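Local structure of inositol-3-phosphate synthase (Caenorhabditis elegans, 1VKO) at residues 68-73 and 510-515; 119-124 and 452-457; 288-293 and 307-312. The protein belongs to the myo-inositol-1-phosphate synthase family, contains a Rossmann-type domain and binds nicotinamide-adenine-dinucleotide in a pocket. All coordinates share one frame; numbering follows the deposited sequence.

How the contacts relate
The three contacts are nested along the chain: contact 3 lies inside the loop closed by contact 2, which lies inside that of contact 1. Contacts 1 and 2 are close in space, their centres about 15 Å apart and their nearest atoms about 5 Å, and Arg460 ties them together by bonding to Val71 O and to Glu456. Both also touch the second subunit. Contact 3 is more remote, its centre about 23 Å from that of contact 2 and about 27 Å from that of contact 1, among helices of the Rossmann-type domain. None of the residues around the bound pyrophosphate belongs to these six segments, and the contacts concern the way helices and strands of the chain are joined.

Contact 1 (68-73 and 510-515); sequences FKTVLK and TALAGF
Leu512, near the C-terminal end of helix 498-513, lays one methyl over a face of the Phe68 ring, a CH-pi contact between helix and strand. The CD2 carbon lies 4.2 Å from the ring centroid of Phe68 and 28° off the ring normal. This offset carries the methyl toward the root of the ring, where Leu512 CD2 is 3.7 Å from Phe68 CG. The farther part of the same ring meets the helix through Phe68 CE2, which is 4.1 Å from Ala511 CB.

Torsions explain how a single methyl can serve two strand residues. Leu512 holds CG anti to its carbonyl carbon (chi1 -56°), and its end thereby swings closer to the strand than its CB bond alone would suggest. Its CD2 also comes 3.6 Å from Thr70 OG1, two residues along the same strand face. The Leu512 side chain crosses both Phe68 and Thr70 at about a right angle. Thr70 turns OG1 to the backbone N side, anti to the carbonyl carbon, which brings the hydroxyl to a bridging water. Thr70 OG1 donates to that water at 2.6 Å, and the water donates in turn to Leu512 O at 3.0 Å. The apolar contact is thus joined by a polar link between strand side chain and helix backbone.

Just beyond, Gly514 leaves the helix with positive phi, and Thr510 O receives both Gly514 N and Phe515 N. Strand 56-71 runs between antiparallel strands 38-53 and 461-464, and each shares in the packing: Phe43 touches Phe68 and Ala511, while Val461 touches Thr70 and Leu512. Ser41 bonds to Ala511 O, and Ile523 of the second subunit packs on Phe68, so the helix end lies against this sheet close to the subunit interface.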
ATOM      1  N   PHE A  68       7.695  49.211   0.347  1.00 28.58           N
ATOM      2  CA  PHE A  68       7.796  48.458  -0.910  1.00 27.21           C
ATOM      3  C   PHE A  68       7.316  49.301  -2.066  1.00 27.00           C
ATOM      4  O   PHE A  68       6.377  50.089  -1.922  1.00 28.82           O
ATOM      5  CB  PHE A  68       6.963  47.156  -0.896  1.00 27.75           C
ATOM      6  CG  PHE A  68       7.285  46.224   0.242  1.00 23.29           C
ATOM      7  CD1 PHE A  68       8.479  45.537   0.286  1.00 21.32           C
ATOM      8  CD2 PHE A  68       6.385  46.044   1.268  1.00 21.82           C
ATOM      9  CE1 PHE A  68       8.780  44.684   1.360  1.00 31.12           C
ATOM     10  CE2 PHE A  68       6.673  45.175   2.336  1.00 26.04           C
ATOM     11  CZ  PHE A  68       7.863  44.503   2.381  1.00 19.97           C
ATOM     12  N   LYS A  69       7.934  49.114  -3.223  1.00 24.14           N
ATOM     13  CA  LYS A  69       7.334  49.592  -4.452  1.00 27.38           C
ATOM     14  C   LYS A  69       7.176  48.386  -5.332  1.00 26.95           C
ATOM     15  O   LYS A  69       8.111  47.591  -5.430  1.00 29.09           O
ATOM     16  CB  LYS A  69       8.194  50.664  -5.160  1.00 27.25           C
ATOM     17  CG  LYS A  69       7.982  52.119  -4.714  1.00 29.53           C
ATOM     18  CD  LYS A  69       8.791  53.056  -5.647  1.00 44.77           C
ATOM     19  CE  LYS A  69       8.550  54.568  -5.409  1.00 51.58           C
ATOM     20  NZ  LYS A  69       9.232  55.096  -4.192  1.00 51.79           N
ATOM     21  N   THR A  70       6.006  48.261  -5.967  1.00 26.73           N
ATOM     22  CA  THR A  70       5.723  47.163  -6.880  1.00 26.80           C
ATOM     23  C   THR A  70       5.215  47.649  -8.208  1.00 26.80           C
ATOM     24  O   THR A  70       4.097  48.143  -8.281  1.00 29.11           O
ATOM     25  CB  THR A  70       4.655  46.214  -6.287  1.00 27.31           C
ATOM     26  OG1 THR A  70       5.118  45.676  -5.046  1.00 26.96           O
ATOM     27  CG2 THR A  70       4.497  44.973  -7.178  1.00 23.10           C
ATOM     28  N   VAL A  71       5.991  47.476  -9.276  1.00 26.86           N
ATOM     29  CA  VAL A  71       5.448  47.798 -10.592  1.00 27.19           C
ATOM     30  C   VAL A  71       4.222  46.912 -10.835  1.00 29.47           C
ATOM     31  O   VAL A  71       4.262  45.699 -10.611  1.00 31.50           O
ATOM     32  CB  VAL A  71       6.495  47.698 -11.726  1.00 28.17           C
ATOM     33  CG1 VAL A  71       5.859  48.048 -13.096  1.00 27.45           C
ATOM     34  CG2 VAL A  71       7.686  48.632 -11.447  1.00 20.12           C
ATOM     35  N   LEU A  72       3.109  47.523 -11.224  1.00 29.25           N
ATOM     36  CA  LEU A  72       1.851  46.783 -11.321  1.00 31.70           C
ATOM     37  C   LEU A  72       1.593  46.141 -12.679  1.00 31.67           C
ATOM     38  O   LEU A  72       0.805  45.205 -12.767  1.00 32.10           O
ATOM     39  CB  LEU A  72       0.655  47.662 -10.943  1.00 33.38           C
ATOM     40  CG  LEU A  72       0.418  48.057  -9.483  1.00 35.40           C
ATOM     41  CD1 LEU A  72      -0.813  48.933  -9.396  1.00 44.59           C
ATOM     42  CD2 LEU A  72       0.251  46.863  -8.572  1.00 42.88           C
ATOM     43  N   LYS A  73       2.214  46.656 -13.739  1.00 31.71           N
ATOM     44  CA  LYS A  73       2.059  46.019 -15.045  1.00 29.93           C
ATOM     45  C   LYS A  73       3.168  45.004 -15.252  1.00 28.84           C
ATOM     46  O   LYS A  73       4.340  45.374 -15.216  1.00 26.46           O
ATOM     47  CB  LYS A  73       2.028  47.019 -16.199  1.00 26.88           C
ATOM     48  CG  LYS A  73       1.339  46.452 -17.432  1.00 31.60           C
ATOM     49  CD  LYS A  73       2.060  46.803 -18.721  1.00 42.19           C
ATOM     50  CE  LYS A  73       1.542  48.095 -19.334  1.00 56.65           C
ATOM     51  NZ  LYS A  73       2.250  48.461 -20.613  1.00 60.56           N
ATOM     52  N   THR A 510       0.735  39.725   0.061  1.00 30.44           N
ATOM     53  CA  THR A 510      -0.284  40.533   0.725  1.00 28.78           C
ATOM     54  C   THR A 510       0.305  41.810   1.273  1.00 29.78           C
ATOM     55  O   THR A 510      -0.321  42.864   1.131  1.00 31.50           O
ATOM     56  CB  THR A 510      -1.150  39.769   1.742  1.00 27.50           C
ATOM     57  OG1 THR A 510      -0.348  39.064   2.690  1.00 33.91           O
ATOM     58  CG2 THR A 510      -1.893  38.667   1.043  1.00 28.12           C
ATOM     59  N   ALA A 511       1.507  41.726   1.852  1.00 28.88           N
ATOM     60  CA  ALA A 511       2.315  42.904   2.250  1.00 28.48           C
ATOM     61  C   ALA A 511       2.585  43.888   1.099  1.00 31.67           C
ATOM     62  O   ALA A 511       2.406  45.109   1.261  1.00 31.93           O
ATOM     63  CB  ALA A 511       3.633  42.465   2.882  1.00 24.83           C
ATOM     64  N   LEU A 512       3.012  43.364  -0.056  1.00 32.20           N
ATOM     65  CA  LEU A 512       3.102  44.173  -1.283  1.00 31.49           C
ATOM     66  C   LEU A 512       1.790  44.873  -1.629  1.00 32.32           C
ATOM     67  O   LEU A 512       1.797  46.085  -1.881  1.00 33.80           O
ATOM     68  CB  LEU A 512       3.591  43.358  -2.487  1.00 29.04           C
ATOM     69  CG  LEU A 512       4.941  42.665  -2.278  1.00 28.27           C
ATOM     70  CD1 LEU A 512       5.195  41.629  -3.350  1.00 22.01           C
ATOM     71  CD2 LEU A 512       6.089  43.645  -2.193  1.00 20.41           C
ATOM     72  N   ALA A 513       0.682  44.124  -1.619  1.00 30.19           N
ATOM     73  CA  ALA A 513      -0.637  44.632  -2.060  1.00 27.90           C
ATOM     74  C   ALA A 513      -1.313  45.566  -1.081  1.00 28.78           C
ATOM     75  O   ALA A 513      -2.209  46.319  -1.486  1.00 27.22           O
ATOM     76  CB  ALA A 513      -1.584  43.493  -2.405  1.00 27.13           C
ATOM     77  N   GLY A 514      -0.912  45.490   0.192  1.00 29.20           N
ATOM     78  CA  GLY A 514      -1.357  46.420   1.233  1.00 29.46           C
ATOM     79  C   GLY A 514      -2.194  45.807   2.347  1.00 32.29           C
ATOM     80  O   GLY A 514      -2.583  46.486   3.298  1.00 32.57           O
ATOM     81  N   PHE A 515      -2.467  44.511   2.256  1.00 34.51           N
ATOM     82  CA  PHE A 515      -3.378  43.886   3.230  1.00 31.76           C
ATOM     83  C   PHE A 515      -2.893  42.571   3.862  1.00 31.73           C
ATOM     84  O   PHE A 515      -3.526  41.530   3.665  1.00 33.54           O
ATOM     85  CB  PHE A 515      -4.795  43.744   2.645  1.00 28.70           C
ATOM     86  CG  PHE A 515      -4.841  43.215   1.226  1.00 23.95           C
ATOM     87  CD1 PHE A 515      -4.686  41.859   0.972  1.00 15.45           C
ATOM     88  CD2 PHE A 515      -5.114  44.070   0.158  1.00 19.18           C
ATOM     89  CE1 PHE A 515      -4.762  41.352  -0.310  1.00 21.27           C
ATOM     90  CE2 PHE A 515      -5.183  43.574  -1.150  1.00 11.82           C
ATOM     91  CZ  PHE A 515      -5.019  42.205  -1.377  1.00 17.36           C
TER
HETATM   92  O   HOH W   1       4.203  47.282  -3.223  1.00 28.05           O

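Contact 2 (119-124 and 452-457); sequences SVTQTA and AILTEL
Thr121 of the N-capped short helix 120-123 faces Ile453 and Leu454 of the long helix 440-458, an example of two helices meeting mainly through one small, branched residue. The fuller part of the contact is built round Thr121. Thr121 CG2 lies 3.9 Å from Leu454 CD2 and equally near Leu454 CG, while its hydroxyl branch comes beside Ile453, with Thr121 OG1 4.0 Å from Ile453 CG2. With chi1 at 58°, OG1 takes the crowded position between backbone N and carbonyl carbon, which puts CG2 anti to the carbonyl carbon and against Leu454.

The other part is looser. The end of Gln122, bent at chi2, buries much less surface, reaching only the CD1 methyl of Ile453, and the two side chains cross at about a right angle. No hydrogen bond passes between the two segments, yet no solvent side opens either, since every touching residue is buried.

What ties the polar groups down is Asp450, just before segment 452-457. Its OD1 accepts from Thr121 OG1 and is hydrogen-bonded to Ser119 OG, and its OD2 bonds to Val120 N, so one carboxylate holds the first turn of the short helix to the long one. The far flank belongs to the second subunit, whose Asn388 bonds to Thr123 O.

Ser119 also caps the helix, though weakly, its OG accepting from Gln122 N at 3.5 Å. Its carbonyl is held twice: Thr123 N and Thr123 OG1 both donate to Ser119 O, each at 3.1 Å, and reach it from opposite faces of the carbonyl plane.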
ATOM      1  N   SER A 119      -0.489  24.635 -10.582  1.00 24.61           N
ATOM      2  CA  SER A 119       0.277  25.889 -10.544  1.00 21.91           C
ATOM      3  C   SER A 119      -0.118  26.591  -9.242  1.00 22.99           C
ATOM      4  O   SER A 119      -1.289  26.870  -9.060  1.00 23.02           O
ATOM      5  CB  SER A 119      -0.114  26.761 -11.757  1.00 25.55           C
ATOM      6  OG  SER A 119       0.727  27.910 -11.928  1.00 27.54           O
ATOM      7  N   VAL A 120       0.803  26.836  -8.311  1.00 23.52           N
ATOM      8  CA  VAL A 120       0.449  27.676  -7.156  1.00 24.00           C
ATOM      9  C   VAL A 120      -0.071  29.047  -7.619  1.00 26.58           C
ATOM     10  O   VAL A 120      -1.132  29.504  -7.157  1.00 29.38           O
ATOM     11  CB  VAL A 120       1.598  27.869  -6.144  1.00 25.00           C
ATOM     12  CG1 VAL A 120       1.197  28.816  -5.017  1.00 24.38           C
ATOM     13  CG2 VAL A 120       2.005  26.548  -5.520  1.00 23.66           C
ATOM     14  N   THR A 121       0.627  29.690  -8.552  1.00 26.81           N
ATOM     15  CA  THR A 121       0.283  31.070  -8.898  1.00 24.70           C
ATOM     16  C   THR A 121      -1.060  31.156  -9.596  1.00 27.47           C
ATOM     17  O   THR A 121      -1.760  32.119  -9.399  1.00 30.28           O
ATOM     18  CB  THR A 121       1.375  31.747  -9.734  1.00 27.72           C
ATOM     19  OG1 THR A 121       1.616  31.018 -10.952  1.00 21.14           O
ATOM     20  CG2 THR A 121       2.720  31.723  -8.994  1.00 25.16           C
ATOM     21  N   GLN A 122      -1.426  30.137 -10.378  1.00 26.62           N
ATOM     22  CA  GLN A 122      -2.622  30.199 -11.188  1.00 25.26           C
ATOM     23  C   GLN A 122      -3.829  29.675 -10.445  1.00 26.58           C
ATOM     24  O   GLN A 122      -4.934  30.026 -10.817  1.00 27.38           O
ATOM     25  CB  GLN A 122      -2.495  29.444 -12.526  1.00 24.97           C
ATOM     26  CG  GLN A 122      -1.445  29.963 -13.495  1.00 21.46           C
ATOM     27  CD  GLN A 122      -1.472  31.496 -13.681  1.00 28.10           C
ATOM     28  OE1 GLN A 122      -0.508  32.186 -13.334  1.00 27.97           O
ATOM     29  NE2 GLN A 122      -2.565  32.013 -14.229  1.00 16.32           N
ATOM     30  N   THR A 123      -3.629  28.846  -9.406  1.00 28.67           N
ATOM     31  CA  THR A 123      -4.755  28.182  -8.720  1.00 27.22           C
ATOM     32  C   THR A 123      -4.775  28.136  -7.180  1.00 28.67           C
ATOM     33  O   THR A 123      -5.814  27.794  -6.604  1.00 30.55           O
ATOM     34  CB  THR A 123      -5.080  26.746  -9.331  1.00 29.58           C
ATOM     35  OG1 THR A 123      -4.212  25.755  -8.786  1.00 32.62           O
ATOM     36  CG2 THR A 123      -4.760  26.680 -10.802  1.00 25.75           C
ATOM     37  N   ALA A 124      -3.683  28.473  -6.496  1.00 26.36           N
ATOM     38  CA  ALA A 124      -3.787  28.634  -5.034  1.00 24.94           C
ATOM     39  C   ALA A 124      -4.715  29.796  -4.674  1.00 26.37           C
ATOM     40  O   ALA A 124      -4.799  30.798  -5.406  1.00 26.39           O
ATOM     41  CB  ALA A 124      -2.409  28.824  -4.387  1.00 22.87           C
ATOM     42  N   ALA A 452       9.134  30.848 -13.365  1.00 20.43           N
ATOM     43  CA  ALA A 452       9.262  31.975 -14.259  1.00 19.42           C
ATOM     44  C   ALA A 452       8.437  33.133 -13.674  1.00 21.83           C
ATOM     45  O   ALA A 452       8.908  34.280 -13.620  1.00 25.17           O
ATOM     46  CB  ALA A 452       8.789  31.599 -15.671  1.00 18.69           C
ATOM     47  N   ILE A 453       7.232  32.820 -13.195  1.00 20.16           N
ATOM     48  CA  ILE A 453       6.231  33.847 -12.943  1.00 19.62           C
ATOM     49  C   ILE A 453       6.586  34.613 -11.669  1.00 20.79           C
ATOM     50  O   ILE A 453       6.517  35.840 -11.613  1.00 20.90           O
ATOM     51  CB  ILE A 453       4.808  33.231 -12.970  1.00 18.75           C
ATOM     52  CG1 ILE A 453       4.386  32.995 -14.434  1.00 18.19           C
ATOM     53  CG2 ILE A 453       3.775  34.105 -12.241  1.00 17.09           C
ATOM     54  CD1 ILE A 453       3.102  32.228 -14.606  1.00  7.84           C
ATOM     55  N   LEU A 454       7.019  33.898 -10.653  1.00 20.90           N
ATOM     56  CA  LEU A 454       7.440  34.561  -9.440  1.00 21.71           C
ATOM     57  C   LEU A 454       8.720  35.359  -9.646  1.00 23.25           C
ATOM     58  O   LEU A 454       8.951  36.347  -8.935  1.00 25.48           O
ATOM     59  CB  LEU A 454       7.618  33.530  -8.324  1.00 23.56           C
ATOM     60  CG  LEU A 454       6.294  32.899  -7.947  1.00 19.60           C
ATOM     61  CD1 LEU A 454       6.515  31.628  -7.207  1.00 17.59           C
ATOM     62  CD2 LEU A 454       5.351  33.871  -7.178  1.00 18.19           C
ATOM     63  N   THR A 455       9.554  34.943 -10.610  1.00 23.26           N
ATOM     64  CA  THR A 455      10.780  35.683 -10.921  1.00 21.71           C
ATOM     65  C   THR A 455      10.492  37.057 -11.538  1.00 24.41           C
ATOM     66  O   THR A 455      11.036  38.060 -11.084  1.00 24.75           O
ATOM     67  CB  THR A 455      11.713  34.878 -11.823  1.00 23.31           C
ATOM     68  OG1 THR A 455      12.163  33.715 -11.122  1.00 22.55           O
ATOM     69  CG2 THR A 455      13.010  35.663 -12.069  1.00 17.62           C
ATOM     70  N   GLU A 456       9.637  37.086 -12.562  1.00 25.14           N
ATOM     71  CA  GLU A 456       9.243  38.340 -13.200  1.00 29.34           C
ATOM     72  C   GLU A 456       8.589  39.271 -12.189  1.00 31.70           C
ATOM     73  O   GLU A 456       8.778  40.488 -12.247  1.00 34.70           O
ATOM     74  CB  GLU A 456       8.284  38.088 -14.360  1.00 27.99           C
ATOM     75  CG  GLU A 456       8.104  39.269 -15.303  1.00 26.68           C
ATOM     76  CD  GLU A 456       7.226  40.363 -14.733  1.00 24.03           C
ATOM     77  OE1 GLU A 456       6.181  40.027 -14.135  1.00 20.80           O
ATOM     78  OE2 GLU A 456       7.568  41.569 -14.892  1.00 29.11           O
ATOM     79  N   LEU A 457       7.811  38.698 -11.272  1.00 31.55           N
ATOM     80  CA  LEU A 457       7.175  39.474 -10.229  1.00 27.67           C
ATOM     81  C   LEU A 457       8.250  40.057  -9.334  1.00 27.30           C
ATOM     82  O   LEU A 457       8.242  41.256  -9.066  1.00 29.10           O
ATOM     83  CB  LEU A 457       6.172  38.646  -9.416  1.00 26.68           C
ATOM     84  CG  LEU A 457       5.809  39.268  -8.050  1.00 29.94           C
ATOM     85  CD1 LEU A 457       5.044  40.607  -8.208  1.00 26.77           C
ATOM     86  CD2 LEU A 457       5.068  38.317  -7.152  1.00 16.59           C
TER

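Contact 3 (288-293 and 307-312); sequences ASILEG and PGLIEL
Two successive helices that connect strands of a Rossmann-type parallel sheet meet here, with Ile290 near the end of helix 281-291 set against Leu309 and Leu312 near the start of helix 307-316. Strand 295-298 lies between these helices in the sequence, which makes them neighbours in consecutive strand-helix-strand connections.

Ile290 carries the contact by dividing its two branches between the leucines. With CG1 anti to the carbonyl carbon (chi1 -66°) and the chain extended beyond it, CD1 reaches forward and lies 3.5 Å from Leu309 CD2, a close methyl-to-methyl approach in which the two side chains cross at a slant. The other branch, CG2, goes to the next turn: Ile290 CG2 is 3.6 Å from Leu312 O and 4.1 Å from Leu312 CG. CD1 meets chiefly a side chain, whereas the nearest atom to CG2 across the contact is a backbone oxygen.

The leucines answer in different ways. Leu312 puts CG anti to its backbone N (chi1 -173°), and its CB bond already points at the opposing helix. Leu309 gets there only with its tip, from a first torsion of -97° that departs from a staggered position. No hydrogen bond crosses the interface, and the side chains that meet are apolar. Ala286 and Val287 extend the surface that Leu309 meets, and His316 touches Ile290 from a later turn of the second helix.

Helix 281-291 ends in a Schellman motif: Gly293, at positive phi, is the C-prime residue, Gly293 N bonds to Ile290 O at 2.8 Å, and Ala294 N reaches Ser289 O. Glu292 makes salt bridges to Arg228 and Arg232 of helix 220-238. Side-by-side packing of successive connecting helices in this manner is characteristic of the right-handed beta-alpha-beta crossovers from which the Rossmann fold is built.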
ATOM      1  N   ALA A 288      26.014  32.944 -19.523  1.00 23.28           N
ATOM      2  CA  ALA A 288      25.443  33.644 -20.672  1.00 26.12           C
ATOM      3  C   ALA A 288      24.184  34.449 -20.312  1.00 28.01           C
ATOM      4  O   ALA A 288      23.881  35.468 -20.945  1.00 29.12           O
ATOM      5  CB  ALA A 288      25.143  32.678 -21.752  1.00 24.32           C
ATOM      6  N   SER A 289      23.465  33.969 -19.293  1.00 28.35           N
ATOM      7  CA  SER A 289      22.179  34.516 -18.866  1.00 27.18           C
ATOM      8  C   SER A 289      22.450  35.791 -18.110  1.00 26.60           C
ATOM      9  O   SER A 289      21.906  36.850 -18.448  1.00 29.04           O
ATOM     10  CB  SER A 289      21.419  33.523 -17.964  1.00 25.11           C
ATOM     11  OG  SER A 289      21.288  32.272 -18.608  1.00 26.66           O
ATOM     12  N   ILE A 290      23.310  35.674 -17.103  1.00 23.96           N
ATOM     13  CA  ILE A 290      23.628  36.790 -16.242  1.00 25.48           C
ATOM     14  C   ILE A 290      24.247  37.906 -17.052  1.00 25.72           C
ATOM     15  O   ILE A 290      23.771  39.032 -16.987  1.00 30.56           O
ATOM     16  CB  ILE A 290      24.572  36.368 -15.099  1.00 23.56           C
ATOM     17  CG1 ILE A 290      23.860  35.400 -14.167  1.00 19.56           C
ATOM     18  CG2 ILE A 290      25.043  37.595 -14.346  1.00 27.55           C
ATOM     19  CD1 ILE A 290      24.829  34.516 -13.372  1.00 17.06           C
ATOM     20  N   LEU A 291      25.272  37.587 -17.837  1.00 24.56           N
ATOM     21  CA  LEU A 291      25.946  38.606 -18.659  1.00 27.54           C
ATOM     22  C   LEU A 291      25.008  39.360 -19.592  1.00 26.53           C
ATOM     23  O   LEU A 291      25.256  40.510 -19.900  1.00 28.25           O
ATOM     24  CB  LEU A 291      27.169  38.032 -19.411  1.00 28.47           C
ATOM     25  CG  LEU A 291      28.231  37.543 -18.422  1.00 17.01           C
ATOM     26  CD1 LEU A 291      29.194  36.723 -19.139  1.00 18.87           C
ATOM     27  CD2 LEU A 291      28.938  38.684 -17.778  1.00 10.92           C
ATOM     28  N   GLU A 292      23.910  38.719 -19.982  1.00 29.65           N
ATOM     29  CA  GLU A 292      22.853  39.352 -20.796  1.00 25.48           C
ATOM     30  C   GLU A 292      21.658  39.909 -20.019  1.00 26.71           C
ATOM     31  O   GLU A 292      20.631  40.248 -20.617  1.00 26.20           O
ATOM     32  CB  GLU A 292      22.341  38.355 -21.823  1.00 23.92           C
ATOM     33  CG  GLU A 292      23.383  37.950 -22.844  1.00 28.62           C
ATOM     34  CD  GLU A 292      23.872  39.138 -23.652  1.00 38.05           C
ATOM     35  OE1 GLU A 292      23.102  40.125 -23.756  1.00 32.17           O
ATOM     36  OE2 GLU A 292      25.016  39.084 -24.171  1.00 37.47           O
ATOM     37  N   GLY A 293      21.758  39.984 -18.697  1.00 25.81           N
ATOM     38  CA  GLY A 293      20.655  40.533 -17.911  1.00 27.22           C
ATOM     39  C   GLY A 293      19.402  39.671 -17.794  1.00 28.48           C
ATOM     40  O   GLY A 293      18.377  40.132 -17.273  1.00 27.58           O
ATOM     41  N   PRO A 307      29.531  29.450  -5.706  1.00 35.56           N
ATOM     42  CA  PRO A 307      29.692  30.809  -5.144  1.00 34.43           C
ATOM     43  C   PRO A 307      30.128  31.855  -6.201  1.00 32.94           C
ATOM     44  O   PRO A 307      29.617  32.968  -6.227  1.00 31.33           O
ATOM     45  CB  PRO A 307      30.761  30.625  -4.062  1.00 36.93           C
ATOM     46  CG  PRO A 307      30.765  29.159  -3.736  1.00 35.84           C
ATOM     47  CD  PRO A 307      30.347  28.447  -4.990  1.00 35.63           C
ATOM     48  N   GLY A 308      31.037  31.478  -7.086  1.00 30.40           N
ATOM     49  CA  GLY A 308      31.424  32.353  -8.171  1.00 29.16           C
ATOM     50  C   GLY A 308      30.276  32.868  -9.011  1.00 28.06           C
ATOM     51  O   GLY A 308      30.270  34.029  -9.410  1.00 27.30           O
ATOM     52  N   LEU A 309      29.309  31.997  -9.278  1.00 26.75           N
ATOM     53  CA  LEU A 309      28.089  32.335 -10.008  1.00 27.74           C
ATOM     54  C   LEU A 309      27.143  33.278  -9.255  1.00 28.44           C
ATOM     55  O   LEU A 309      26.691  34.292  -9.776  1.00 29.67           O
ATOM     56  CB  LEU A 309      27.369  31.050 -10.470  1.00 27.05           C
ATOM     57  CG  LEU A 309      27.809  30.846 -11.919  1.00 28.85           C
ATOM     58  CD1 LEU A 309      27.553  29.468 -12.532  1.00 24.73           C
ATOM     59  CD2 LEU A 309      27.069  31.871 -12.664  1.00 17.26           C
ATOM     60  N   ILE A 310      26.838  32.940  -8.023  1.00 31.32           N
ATOM     61  CA  ILE A 310      26.051  33.831  -7.201  1.00 32.89           C
ATOM     62  C   ILE A 310      26.702  35.214  -7.214  1.00 35.50           C
ATOM     63  O   ILE A 310      26.060  36.208  -7.626  1.00 37.05           O
ATOM     64  CB  ILE A 310      25.899  33.254  -5.792  1.00 33.69           C
ATOM     65  CG1 ILE A 310      24.979  32.022  -5.834  1.00 31.39           C
ATOM     66  CG2 ILE A 310      25.401  34.328  -4.833  1.00 36.15           C
ATOM     67  CD1 ILE A 310      24.991  31.171  -4.574  1.00 35.70           C
ATOM     68  N   GLU A 311      27.980  35.286  -6.828  1.00 34.85           N
ATOM     69  CA  GLU A 311      28.709  36.561  -6.901  1.00 35.54           C
ATOM     70  C   GLU A 311      28.526  37.277  -8.264  1.00 33.06           C
ATOM     71  O   GLU A 311      28.362  38.490  -8.324  1.00 35.22           O
ATOM     72  CB  GLU A 311      30.184  36.361  -6.550  1.00 35.40           C
ATOM     73  CG  GLU A 311      30.985  37.645  -6.482  1.00 42.82           C
ATOM     74  CD  GLU A 311      32.429  37.427  -6.071  1.00 50.52           C
ATOM     75  OE1 GLU A 311      32.995  36.370  -6.384  1.00 49.59           O
ATOM     76  OE2 GLU A 311      33.004  38.332  -5.437  1.00 54.68           O
ATOM     77  N   LEU A 312      28.505  36.524  -9.351  1.00 32.67           N
ATOM     78  CA  LEU A 312      28.398  37.143 -10.673  1.00 32.58           C
ATOM     79  C   LEU A 312      26.995  37.697 -10.887  1.00 33.10           C
ATOM     80  O   LEU A 312      26.807  38.771 -11.462  1.00 30.46           O
ATOM     81  CB  LEU A 312      28.789  36.146 -11.781  1.00 34.34           C
ATOM     82  CG  LEU A 312      28.892  36.662 -13.236  1.00 34.81           C
ATOM     83  CD1 LEU A 312      30.092  37.610 -13.501  1.00 20.21           C
ATOM     84  CD2 LEU A 312      28.915  35.498 -14.190  1.00 10.62           C
TER